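Local structure of hypothetical UPF0131 protein PH0828 (Pyrococcus horikoshii, 1V30) at residues L32-I37 and V86-F90; R17-H23 and K58-Y62. The protein is a putative gamma-glutamylcyclotransferase of the AIG2-like family, probably with acyltransferase activity. All coordinates share one frame; numbering follows the deposited sequence.

Contact 1 (L32-I37 and V86-F90); sequences LGEDWI and VSTKF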
ATOM      1  N   LEU A  32     -13.019  -1.504  -3.753  1.00 17.52           N
ATOM      2  CA  LEU A  32     -13.441  -2.694  -4.481  1.00 17.51           C
ATOM      3  C   LEU A  32     -13.278  -3.941  -3.619  1.00 17.63           C
ATOM      4  O   LEU A  32     -14.050  -4.894  -3.733  1.00 18.77           O
ATOM      5  CB  LEU A  32     -12.621  -2.861  -5.763  1.00 16.54           C
ATOM      6  CG  LEU A  32     -12.667  -1.750  -6.817  1.00 17.30           C
ATOM      7  CD1 LEU A  32     -11.832  -2.177  -8.017  1.00 17.49           C
ATOM      8  CD2 LEU A  32     -14.105  -1.473  -7.240  1.00 21.11           C
ATOM      9  N   GLY A  33     -12.271  -3.927  -2.754  1.00 15.65           N
ATOM     10  CA  GLY A  33     -12.010  -5.065  -1.895  1.00 15.32           C
ATOM     11  C   GLY A  33     -10.519  -5.245  -1.705  1.00 15.10           C
ATOM     12  O   GLY A  33      -9.718  -4.536  -2.319  1.00 16.48           O
ATOM     13  N   GLU A  34     -10.139  -6.186  -0.851  1.00 15.22           N
ATOM     14  CA  GLU A  34      -8.732  -6.455  -0.605  1.00 15.00           C
ATOM     15  C   GLU A  34      -8.284  -7.590  -1.509  1.00 15.56           C
ATOM     16  O   GLU A  34      -9.108  -8.341  -2.042  1.00 17.08           O
ATOM     17  CB  GLU A  34      -8.507  -6.842   0.860  1.00 15.68           C
ATOM     18  CG  GLU A  34      -8.953  -5.778   1.855  1.00 17.77           C
ATOM     19  CD  GLU A  34      -8.656  -6.153   3.299  1.00 18.08           C
ATOM     20  OE1 GLU A  34      -8.741  -7.351   3.631  1.00 19.47           O
ATOM     21  OE2 GLU A  34      -8.346  -5.248   4.102  1.00 20.68           O
ATOM     22  N   ASP A  35      -6.977  -7.708  -1.696  1.00 15.33           N
ATOM     23  CA  ASP A  35      -6.426  -8.762  -2.524  1.00 15.62           C
ATOM     24  C   ASP A  35      -4.985  -8.986  -2.088  1.00 16.64           C
ATOM     25  O   ASP A  35      -4.481  -8.285  -1.205  1.00 15.79           O
ATOM     26  CB  ASP A  35      -6.489  -8.350  -3.998  1.00 16.37           C
ATOM     27  CG  ASP A  35      -6.270  -9.514  -4.949  1.00 18.37           C
ATOM     28  OD1 ASP A  35      -6.284 -10.682  -4.504  1.00 19.08           O
ATOM     29  OD2 ASP A  35      -6.097  -9.251  -6.159  1.00 20.93           O
ATOM     30  N   TRP A  36      -4.338  -9.977  -2.689  1.00 18.52           N
ATOM     31  CA  TRP A  36      -2.948 -10.278  -2.383  1.00 19.68           C
ATOM     32  C   TRP A  36      -2.136 -10.222  -3.669  1.00 20.59           C
ATOM     33  O   TRP A  36      -2.525 -10.801  -4.687  1.00 21.54           O
ATOM     34  CB  TRP A  36      -2.807 -11.669  -1.755  1.00 20.44           C
ATOM     35  CG  TRP A  36      -3.378 -11.787  -0.376  1.00 21.06           C
ATOM     36  CD1 TRP A  36      -4.661 -12.105  -0.046  1.00 21.71           C
ATOM     37  CD2 TRP A  36      -2.680 -11.591   0.862  1.00 21.41           C
ATOM     38  NE1 TRP A  36      -4.808 -12.124   1.322  1.00 22.77           N
ATOM     39  CE2 TRP A  36      -3.606 -11.811   1.903  1.00 21.90           C
ATOM     40  CE3 TRP A  36      -1.359 -11.252   1.191  1.00 19.54           C
ATOM     41  CZ2 TRP A  36      -3.257 -11.702   3.257  1.00 21.52           C
ATOM     42  CZ3 TRP A  36      -1.010 -11.143   2.536  1.00 20.20           C
ATOM     43  CH2 TRP A  36      -1.958 -11.369   3.552  1.00 20.29           C
ATOM     44  N   ILE A  37      -1.017  -9.510  -3.623  1.00 20.10           N
ATOM     45  CA  ILE A  37      -0.147  -9.385  -4.783  1.00 20.55           C
ATOM     46  C   ILE A  37       1.054 -10.303  -4.587  1.00 19.58           C
ATOM     47  O   ILE A  37       1.788 -10.185  -3.605  1.00 19.06           O
ATOM     48  CB  ILE A  37       0.357  -7.932  -4.955  1.00 19.85           C
ATOM     49  CG1 ILE A  37      -0.820  -6.951  -4.876  1.00 21.98           C
ATOM     50  CG2 ILE A  37       1.078  -7.786  -6.293  1.00 20.09           C
ATOM     51  CD1 ILE A  37      -1.898  -7.177  -5.919  1.00 22.44           C
ATOM     52  N   VAL A  86       0.301  -3.799 -11.293  1.00 17.50           N
ATOM     53  CA  VAL A  86       0.174  -5.129 -10.725  1.00 16.58           C
ATOM     54  C   VAL A  86      -1.183  -5.714 -11.083  1.00 16.50           C
ATOM     55  O   VAL A  86      -2.140  -4.988 -11.359  1.00 17.14           O
ATOM     56  CB  VAL A  86       0.308  -5.119  -9.176  1.00 15.98           C
ATOM     57  CG1 VAL A  86       1.682  -4.614  -8.776  1.00 17.69           C
ATOM     58  CG2 VAL A  86      -0.772  -4.251  -8.553  1.00 17.69           C
ATOM     59  N   SER A  87      -1.263  -7.036 -11.094  1.00 17.13           N
ATOM     60  CA  SER A  87      -2.525  -7.693 -11.396  1.00 19.14           C
ATOM     61  C   SER A  87      -3.300  -7.892 -10.097  1.00 18.24           C
ATOM     62  O   SER A  87      -2.709  -8.190  -9.060  1.00 19.64           O
ATOM     63  CB  SER A  87      -2.276  -9.056 -12.044  1.00 20.50           C
ATOM     64  OG  SER A  87      -1.675  -8.923 -13.319  1.00 25.42           O
ATOM     65  N   THR A  88      -4.610  -7.689 -10.148  1.00 17.66           N
ATOM     66  CA  THR A  88      -5.467  -7.910  -8.987  1.00 17.17           C
ATOM     67  C   THR A  88      -6.689  -8.637  -9.522  1.00 17.79           C
ATOM     68  O   THR A  88      -6.920  -8.657 -10.733  1.00 18.92           O
ATOM     69  CB  THR A  88      -5.944  -6.602  -8.316  1.00 16.24           C
ATOM     70  OG1 THR A  88      -7.071  -6.071  -9.024  1.00 15.68           O
ATOM     71  CG2 THR A  88      -4.823  -5.579  -8.282  1.00 16.56           C
ATOM     72  N   LYS A  89      -7.478  -9.228  -8.634  1.00 18.03           N
ATOM     73  CA  LYS A  89      -8.663  -9.946  -9.080  1.00 17.68           C
ATOM     74  C   LYS A  89      -9.742  -9.009  -9.606  1.00 18.60           C
ATOM     75  O   LYS A  89     -10.770  -9.460 -10.113  1.00 20.75           O
ATOM     76  CB  LYS A  89      -9.214 -10.813  -7.948  1.00 19.58           C
ATOM     77  CG  LYS A  89      -9.596 -10.066  -6.697  1.00 19.85           C
ATOM     78  CD  LYS A  89      -9.922 -11.066  -5.605  1.00 21.40           C
ATOM     79  CE  LYS A  89     -10.284 -10.383  -4.311  1.00 22.82           C
ATOM     80  NZ  LYS A  89     -10.475 -11.397  -3.244  1.00 25.81           N
ATOM     81  N   PHE A  90      -9.503  -7.706  -9.495  1.00 18.00           N
ATOM     82  CA  PHE A  90     -10.451  -6.713  -9.991  1.00 18.32           C
ATOM     83  C   PHE A  90      -9.910  -6.093 -11.272  1.00 18.58           C
ATOM     84  O   PHE A  90     -10.538  -5.208 -11.849  1.00 21.14           O
ATOM     85  CB  PHE A  90     -10.670  -5.597  -8.968  1.00 19.34           C
ATOM     86  CG  PHE A  90     -11.025  -6.087  -7.601  1.00 20.03           C
ATOM     87  CD1 PHE A  90     -10.064  -6.132  -6.595  1.00 20.76           C
ATOM     88  CD2 PHE A  90     -12.317  -6.511  -7.317  1.00 21.23           C
ATOM     89  CE1 PHE A  90     -10.387  -6.592  -5.322  1.00 21.85           C
ATOM     90  CE2 PHE A  90     -12.650  -6.975  -6.047  1.00 22.71           C
ATOM     91  CZ  PHE A  90     -11.682  -7.014  -5.048  1.00 22.79           C
TER
HETATM   92  O   HOH W   1      -2.883 -10.408  -7.684  1.00 34.74           O

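Contact 2 (R17-H23 and K58-Y62); sequences RKGKPLH and KVEVY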
ATOM      1  N   ARG A  17      -3.863   2.842   3.125  1.00 13.13           N
ATOM      2  CA  ARG A  17      -4.901   1.903   3.552  1.00 13.55           C
ATOM      3  C   ARG A  17      -5.826   2.523   4.595  1.00 14.66           C
ATOM      4  O   ARG A  17      -5.460   3.470   5.292  1.00 13.99           O
ATOM      5  CB  ARG A  17      -4.279   0.616   4.113  1.00 13.56           C
ATOM      6  CG  ARG A  17      -3.742  -0.335   3.049  1.00 13.95           C
ATOM      7  CD  ARG A  17      -3.325  -1.670   3.655  1.00 15.16           C
ATOM      8  NE  ARG A  17      -4.474  -2.380   4.219  1.00 16.30           N
ATOM      9  CZ  ARG A  17      -4.399  -3.517   4.904  1.00 17.68           C
ATOM     10  NH1 ARG A  17      -3.230  -4.098   5.126  1.00 16.88           N
ATOM     11  NH2 ARG A  17      -5.502  -4.076   5.379  1.00 18.66           N
ATOM     12  N   LYS A  18      -7.039   1.987   4.685  1.00 14.59           N
ATOM     13  CA  LYS A  18      -8.016   2.477   5.645  1.00 16.29           C
ATOM     14  C   LYS A  18      -7.419   2.559   7.048  1.00 15.68           C
ATOM     15  O   LYS A  18      -6.809   1.602   7.534  1.00 15.72           O
ATOM     16  CB  LYS A  18      -9.231   1.547   5.663  1.00 17.83           C
ATOM     17  CG  LYS A  18     -10.240   1.872   6.746  1.00 22.02           C
ATOM     18  CD  LYS A  18     -11.346   0.843   6.764  1.00 25.80           C
ATOM     19  CE  LYS A  18     -12.073   0.845   8.096  1.00 28.41           C
ATOM     20  NZ  LYS A  18     -13.115  -0.214   8.119  1.00 31.89           N
ATOM     21  N   GLY A  19      -7.600   3.710   7.690  1.00 15.44           N
ATOM     22  CA  GLY A  19      -7.093   3.905   9.037  1.00 16.62           C
ATOM     23  C   GLY A  19      -5.640   4.334   9.126  1.00 15.37           C
ATOM     24  O   GLY A  19      -5.169   4.702  10.204  1.00 16.12           O
ATOM     25  N   LYS A  20      -4.924   4.285   8.005  1.00 14.58           N
ATOM     26  CA  LYS A  20      -3.516   4.671   7.982  1.00 14.81           C
ATOM     27  C   LYS A  20      -3.373   6.178   7.782  1.00 13.80           C
ATOM     28  O   LYS A  20      -4.316   6.843   7.358  1.00 14.14           O
ATOM     29  CB  LYS A  20      -2.771   3.862   6.913  1.00 14.16           C
ATOM     30  CG  LYS A  20      -2.416   2.447   7.366  1.00 19.72           C
ATOM     31  CD  LYS A  20      -3.620   1.709   7.924  1.00 21.00           C
ATOM     32  CE  LYS A  20      -3.252   0.336   8.460  1.00 20.31           C
ATOM     33  NZ  LYS A  20      -4.496  -0.341   8.926  1.00 20.55           N
ATOM     34  N   PRO A  21      -2.176   6.733   8.049  1.00 14.57           N
ATOM     35  CA  PRO A  21      -1.937   8.177   7.923  1.00 13.92           C
ATOM     36  C   PRO A  21      -2.439   9.005   6.747  1.00 15.51           C
ATOM     37  O   PRO A  21      -2.820  10.161   6.937  1.00 17.70           O
ATOM     38  CB  PRO A  21      -0.423   8.292   8.094  1.00 14.58           C
ATOM     39  CG  PRO A  21      -0.114   7.168   9.025  1.00 14.20           C
ATOM     40  CD  PRO A  21      -0.937   6.040   8.448  1.00 14.16           C
ATOM     41  N   LEU A  22      -2.442   8.454   5.543  1.00 14.31           N
ATOM     42  CA  LEU A  22      -2.896   9.238   4.400  1.00 14.42           C
ATOM     43  C   LEU A  22      -4.203   8.762   3.792  1.00 14.01           C
ATOM     44  O   LEU A  22      -4.544   9.137   2.669  1.00 14.66           O
ATOM     45  CB  LEU A  22      -1.811   9.269   3.318  1.00 16.15           C
ATOM     46  CG  LEU A  22      -0.563  10.079   3.677  1.00 16.93           C
ATOM     47  CD1 LEU A  22       0.450   9.983   2.542  1.00 18.08           C
ATOM     48  CD2 LEU A  22      -0.944  11.535   3.929  1.00 19.66           C
ATOM     49  N   HIS A  23      -4.957   7.958   4.533  1.00 14.88           N
ATOM     50  CA  HIS A  23      -6.202   7.452   3.983  1.00 14.81           C
ATOM     51  C   HIS A  23      -7.222   8.518   3.619  1.00 15.55           C
ATOM     52  O   HIS A  23      -8.068   8.284   2.757  1.00 16.21           O
ATOM     53  CB  HIS A  23      -6.863   6.450   4.922  1.00 15.79           C
ATOM     54  CG  HIS A  23      -8.031   5.752   4.301  1.00 16.68           C
ATOM     55  ND1 HIS A  23      -7.902   4.927   3.205  1.00 16.79           N
ATOM     56  CD2 HIS A  23      -9.354   5.793   4.586  1.00 18.79           C
ATOM     57  CE1 HIS A  23      -9.093   4.490   2.841  1.00 18.58           C
ATOM     58  NE2 HIS A  23      -9.993   5.001   3.663  1.00 19.93           N
ATOM     59  N   LYS A  58      -0.534  -7.887   1.041  1.00 15.36           N
ATOM     60  CA  LYS A  58      -1.946  -7.561   1.169  1.00 15.75           C
ATOM     61  C   LYS A  58      -2.188  -6.116   0.751  1.00 14.85           C
ATOM     62  O   LYS A  58      -1.489  -5.199   1.199  1.00 14.93           O
ATOM     63  CB  LYS A  58      -2.423  -7.755   2.612  1.00 16.55           C
ATOM     64  CG  LYS A  58      -3.929  -7.623   2.780  1.00 21.66           C
ATOM     65  CD  LYS A  58      -4.305  -7.607   4.248  1.00 24.60           C
ATOM     66  CE  LYS A  58      -5.802  -7.750   4.461  1.00 29.04           C
ATOM     67  NZ  LYS A  58      -6.255  -9.164   4.333  1.00 28.96           N
ATOM     68  N   VAL A  59      -3.177  -5.920  -0.111  1.00 13.50           N
ATOM     69  CA  VAL A  59      -3.529  -4.592  -0.579  1.00 13.42           C
ATOM     70  C   VAL A  59      -5.029  -4.369  -0.521  1.00 14.54           C
ATOM     71  O   VAL A  59      -5.817  -5.316  -0.438  1.00 14.33           O
ATOM     72  CB  VAL A  59      -3.105  -4.359  -2.057  1.00 12.63           C
ATOM     73  CG1 VAL A  59      -1.599  -4.403  -2.189  1.00 13.56           C
ATOM     74  CG2 VAL A  59      -3.771  -5.400  -2.966  1.00 14.72           C
ATOM     75  N   GLU A  60      -5.401  -3.096  -0.537  1.00 13.63           N
ATOM     76  CA  GLU A  60      -6.790  -2.673  -0.599  1.00 13.85           C
ATOM     77  C   GLU A  60      -6.849  -2.062  -1.992  1.00 14.01           C
ATOM     78  O   GLU A  60      -6.001  -1.235  -2.343  1.00 14.11           O
ATOM     79  CB  GLU A  60      -7.088  -1.606   0.450  1.00 12.88           C
ATOM     80  CG  GLU A  60      -7.293  -2.160   1.844  1.00 14.73           C
ATOM     81  CD  GLU A  60      -7.345  -1.081   2.907  1.00 13.46           C
ATOM     82  OE1 GLU A  60      -7.689   0.074   2.588  1.00 15.11           O
ATOM     83  OE2 GLU A  60      -7.046  -1.404   4.071  1.00 16.90           O
ATOM     84  N   VAL A  61      -7.823  -2.473  -2.794  1.00 14.30           N
ATOM     85  CA  VAL A  61      -7.942  -1.958  -4.152  1.00 14.08           C
ATOM     86  C   VAL A  61      -9.067  -0.936  -4.258  1.00 15.36           C
ATOM     87  O   VAL A  61     -10.194  -1.185  -3.814  1.00 16.14           O
ATOM     88  CB  VAL A  61      -8.187  -3.105  -5.154  1.00 13.63           C
ATOM     89  CG1 VAL A  61      -8.173  -2.564  -6.579  1.00 14.59           C
ATOM     90  CG2 VAL A  61      -7.121  -4.174  -4.985  1.00 14.64           C
ATOM     91  N   TYR A  62      -8.750   0.213  -4.848  1.00 15.81           N
ATOM     92  CA  TYR A  62      -9.709   1.298  -5.011  1.00 17.52           C
ATOM     93  C   TYR A  62      -9.779   1.817  -6.434  1.00 17.76           C
ATOM     94  O   TYR A  62      -8.844   1.651  -7.224  1.00 18.36           O
ATOM     95  CB  TYR A  62      -9.338   2.500  -4.137  1.00 17.80           C
ATOM     96  CG  TYR A  62      -9.370   2.270  -2.652  1.00 16.10           C
ATOM     97  CD1 TYR A  62      -8.313   1.636  -2.002  1.00 15.17           C
ATOM     98  CD2 TYR A  62     -10.465   2.679  -1.895  1.00 16.73           C
ATOM     99  CE1 TYR A  62      -8.344   1.415  -0.632  1.00 15.74           C
ATOM    100  CE2 TYR A  62     -10.509   2.462  -0.526  1.00 17.11           C
ATOM    101  CZ  TYR A  62      -9.447   1.831   0.099  1.00 16.87           C
ATOM    102  OH  TYR A  62      -9.488   1.600   1.452  1.00 18.37           O
TER
HETATM  103  O   HOH W   2      -0.736  -4.296   3.742  1.00 16.05           O
HETATM  104  O   HOH W   3      -6.725  -0.819   6.525  1.00 25.94           O

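Contact 1 (L32-I37 and V86-F90)
I37 meets V86 where the 81-86/93-98 hairpin packs against an outer strand, 30-37, of the antiparallel sheet 8-12/56-64/30-37 in this AIG2-like fold. The two branched side chains cross at about a right angle, I37 CG2 lying 4.0 Å from V86 CB. After V86 the chain enters the hairpin loop. The carbonyl of S87 receives a hydrogen bond from a water that also donates to the carbonyl of W36, so the backbones are bridged here through solvent; I37 CD1 lies against the same S87 oxygen. The methyl CG2 of T88 also lies beside this isoleucine tip, 4.1 Å from I37 CD1. The threonine hydroxyl OG1 sits between the backbone N and the carbonyl carbon (chi1 82°), where it accepts from F90 N in an ST turn and also bonds to G91 O. K89 N then donates to D35 OD2 (2.8 Å), approaching from above the carboxylate plane, 38° out of it. The carboxylate also spans to its own strand, OD1 taking a weak bond from W36 N. With an alanine in place of D35, K89 N would probably lose its acceptor across the contact and the loop its one direct hydrogen bond to strand 32-37. The K89 chain runs extended alongside D35 in the opposite direction, leaving NZ 4.4 Å from D35 OD1, beyond a salt bridge, and CE 3.3 Å from E34 O. F90 follows with its ring sandwiched, K89 CG offset over one face and L32 CB over the centre of the other. L32 and G33 both pair with V61 in a classic beta bulge. L32 CB stands 3.9 Å from the F90 ring centroid, 9° off the normal, a CH-pi contact.

Contact 2 (R17-H23 and K58-Y62)
E60 takes both oxygens of its carboxylate to the start of the 17-23 loop. R17 NE donates to E60 OE2 (2.8 Å) in a nearly straight salt bridge, at 171°, with NH2 adding a weak bond to the same oxygen. OE2 lies at the edge of the guanidinium, in its plane; the arginine comes from above the carboxylate plane, and the two flat groups stand almost perpendicular, 87° apart. A bend at chi3 (64°) turns the arginine chain over E60 and brings NE to the acid. The other oxygen, OE1, is gripped twice: K18 N reaches its syn lone pair (2.9 Å), while Y62 OH donates from the anti side at 2.6 Å. These donors, together with a water on OE2, would be expected to stabilise the ionised form of the buried acid.

The loop presenting R17 and K18 consists of two successive beta turns, type II from R17 to K20 and type I from K20 to H23, following strand 8-12; E60 and Y62 project toward it from the central strand, 56-64, of an antiparallel sheet. The K20 N to R17 O bond closes the first turn, in which G19 has a positive phi. The same water that binds E60 OE2 also donates to K18 O.

Farther out, H23 CE1 comes within 3.2 Å of Y62 OH, the hydroxyl lying near the imidazole plane at its edge. K18 CA sits over the centre of one imidazole face, and H23 ND1 bonds to L16 O. On the other flank K58 CD passes 3.8 Å from R17 NH1, the side chains crossing at about a right angle. A second water joins R17 NH1 to K58 O, and D111 forms a further salt bridge with NH1.

Contacts 1 and 2 are served by neighbouring antiparallel strands of one sheet, with their centres 13 Å apart. The backbone joins them directly: L32 N lies 2.8 Å from V61 O and G33 O 2.8 Å from V61 N, both probable hydrogen bonds. Charged side chains connect them too, as E34 forms a salt bridge with K58. The substrate-binding residues inferred by similarity include Y13 and G14; the I37 side chain of contact 1 is about 7 Å from that of Y13, whereas the side chain of R17 in contact 2 is about 4 Å from G14 and about 6 Å from a bound NHE molecule, probably from the crystallisation liquor, which may mark the pocket.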